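Local coordinates for protein putative isomerase (Sinorhizobium meliloti, PDB 2PPG) that is a putative isomerase of the enolase superfamily, with a mandelate racemase-type capping domain joined to a TIM-barrel domain, at residues S12-L17 / A79-I84. Residues are numbered along the deposited sequence; the frame is centred on the assembly and turned at random.
Sequences SFTLTL and ATMEII
Met81, modelled as selenomethionine, reaches from helix 77-92 onto strand 7-17 between Ser12 and Thr14. Its CG lies 3.7 Å from Ser12 CB. The chain, extended about chi2 (-176°), carries SE against the strand backbone, 3.7 Å from Phe13 C. The bend at chi3 (-58°) then turns CE toward Thr14. There CE meets Thr14 CG2 at 3.8 Å, the two side chains crossing at about a right angle. Val55 of the adjacent strand 52-61 and His391 also touch Met81.

Ser12 and Met81 form the tight, buried part. Ser12 OG rests against Ile84 CG2 at 3.3 Å and is hydrogen-bonded to Asp85 OD1, one residue further along the helix. Thr14 buries less of its surface here and is partly exposed. Thr14 OG1 makes a weak hydrogen bond to Lys389 O. Past Thr14, which also touches Pro77 at the start of the helix, the strand runs on beyond the helix.

The contact packs a helix against the antiparallel sheet of the N-terminal capping domain. Strand segment 12-17 and helix segment 79-84 run nearly antiparallel (164°). Between them the contact is van der Waals packing. The helix thus meets the strand by nonpolar packing around one bent selenoether side chain, with the Ser12-Asp85 hydrogen bond as a polar link beside it.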
loop_
_atom_site.group_PDB
_atom_site.type_symbol
_atom_site.label_atom_id
_atom_site.label_comp_id
_atom_site.label_asym_id
_atom_site.label_seq_id
_atom_site.Cartn_x
_atom_site.Cartn_y
_atom_site.Cartn_z
ATOM N N SER A 12 -9.822 -10.033 -48.270
ATOM C CA SER A 12 -8.681 -10.516 -47.472
ATOM C C SER A 12 -7.790 -11.465 -48.268
ATOM O O SER A 12 -8.287 -12.263 -49.068
ATOM C CB SER A 12 -9.176 -11.277 -46.243
ATOM O OG SER A 12 -10.080 -10.497 -45.485
ATOM N N PHE A 13 -6.481 -11.404 -48.012
ATOM C CA PHE A 13 -5.492 -12.150 -48.799
ATOM C C PHE A 13 -4.322 -12.596 -47.957
ATOM O O PHE A 13 -3.999 -11.980 -46.937
ATOM C CB PHE A 13 -4.870 -11.284 -49.901
ATOM C CG PHE A 13 -5.853 -10.501 -50.711
ATOM C CD1 PHE A 13 -6.335 -11.005 -51.917
ATOM C CD2 PHE A 13 -6.259 -9.242 -50.304
ATOM C CE1 PHE A 13 -7.231 -10.272 -52.687
ATOM C CE2 PHE A 13 -7.151 -8.516 -51.063
ATOM C CZ PHE A 13 -7.635 -9.033 -52.261
ATOM N N THR A 14 -3.645 -13.640 -48.418
ATOM C CA THR A 14 -2.356 -13.975 -47.853
ATOM C C THR A 14 -1.299 -13.675 -48.881
ATOM O O THR A 14 -1.544 -13.767 -50.073
ATOM C CB THR A 14 -2.256 -15.449 -47.475
ATOM O OG1 THR A 14 -2.822 -16.243 -48.524
ATOM C CG2 THR A 14 -2.989 -15.720 -46.170
ATOM N N LEU A 15 -0.127 -13.291 -48.407
ATOM C CA LEU A 15 1.030 -13.187 -49.249
ATOM C C LEU A 15 2.074 -14.067 -48.621
ATOM O O LEU A 15 2.424 -13.868 -47.450
ATOM C CB LEU A 15 1.521 -11.746 -49.297
ATOM C CG LEU A 15 2.758 -11.426 -50.140
ATOM C CD1 LEU A 15 2.563 -11.903 -51.556
ATOM C CD2 LEU A 15 3.025 -9.921 -50.124
ATOM N N THR A 16 2.561 -15.045 -49.388
ATOM C CA THR A 16 3.522 -16.032 -48.890
ATOM C C THR A 16 4.847 -15.980 -49.646
ATOM O O THR A 16 4.908 -16.380 -50.801
ATOM C CB THR A 16 2.954 -17.458 -49.026
ATOM O OG1 THR A 16 1.709 -17.552 -48.325
ATOM C CG2 THR A 16 3.932 -18.496 -48.471
ATOM N N LEU A 17 5.910 -15.503 -49.011
ATOM C CA LEU A 17 7.213 -15.506 -49.673
ATOM C C LEU A 17 8.153 -16.524 -49.066
ATOM O O LEU A 17 8.262 -16.598 -47.841
ATOM C CB LEU A 17 7.877 -14.128 -49.630
ATOM C CG LEU A 17 7.364 -13.053 -50.591
ATOM C CD1 LEU A 17 6.718 -13.663 -51.850
ATOM C CD2 LEU A 17 6.395 -12.136 -49.870
ATOM N N ALA A 79 -7.820 -18.370 -40.308
ATOM C CA ALA A 79 -8.622 -18.043 -39.137
ATOM C C ALA A 79 -8.915 -16.541 -39.118
ATOM O O ALA A 79 -10.062 -16.121 -39.056
ATOM C CB ALA A 79 -7.922 -18.483 -37.874
ATOM N N THR A 80 -7.865 -15.739 -39.213
ATOM C CA THR A 80 -7.990 -14.292 -39.215
ATOM C C THR A 80 -8.867 -13.804 -40.355
ATOM O O THR A 80 -9.753 -12.977 -40.143
ATOM C CB THR A 80 -6.621 -13.654 -39.330
ATOM O OG1 THR A 80 -5.749 -14.298 -38.395
ATOM C CG2 THR A 80 -6.695 -12.156 -39.047
HETATM N N MSE A 81 -8.625 -14.324 -41.556
HETATM C CA MSE A 81 -9.428 -13.963 -42.721
HETATM C C MSE A 81 -10.887 -14.375 -42.561
HETATM O O MSE A 81 -11.785 -13.688 -43.047
HETATM C CB MSE A 81 -8.845 -14.562 -43.994
HETATM C CG MSE A 81 -7.478 -14.001 -44.321
HETATM SE SE MSE A 81 -6.684 -14.595 -46.008
HETATM C CE MSE A 81 -6.687 -16.521 -45.674
ATOM N N GLU A 82 -11.120 -15.484 -41.867
ATOM C CA GLU A 82 -12.481 -15.946 -41.637
ATOM C C GLU A 82 -13.233 -14.946 -40.754
ATOM O O GLU A 82 -14.367 -14.557 -41.051
ATOM C CB GLU A 82 -12.470 -17.344 -41.011
ATOM C CG GLU A 82 -13.835 -17.975 -40.845
ATOM C CD GLU A 82 -14.556 -18.209 -42.161
ATOM O OE1 GLU A 82 -13.949 -17.965 -43.227
ATOM O OE2 GLU A 82 -15.736 -18.633 -42.131
ATOM N N ILE A 83 -12.576 -14.513 -39.683
ATOM C CA ILE A 83 -13.116 -13.484 -38.808
ATOM C C ILE A 83 -13.492 -12.242 -39.626
ATOM O O ILE A 83 -14.600 -11.709 -39.489
ATOM C CB ILE A 83 -12.106 -13.119 -37.687
ATOM C CG1 ILE A 83 -11.820 -14.336 -36.786
ATOM C CG2 ILE A 83 -12.602 -11.939 -36.870
ATOM C CD1 ILE A 83 -10.590 -14.177 -35.880
ATOM N N ILE A 84 -12.576 -11.812 -40.493
ATOM C CA ILE A 84 -12.804 -10.674 -41.382
ATOM C C ILE A 84 -13.919 -10.910 -42.405
ATOM O O ILE A 84 -14.775 -10.058 -42.597
ATOM C CB ILE A 84 -11.530 -10.300 -42.133
ATOM C CG1 ILE A 84 -10.407 -9.991 -41.141
ATOM C CG2 ILE A 84 -11.785 -9.117 -43.062
ATOM C CD1 ILE A 84 -9.067 -9.769 -41.784
#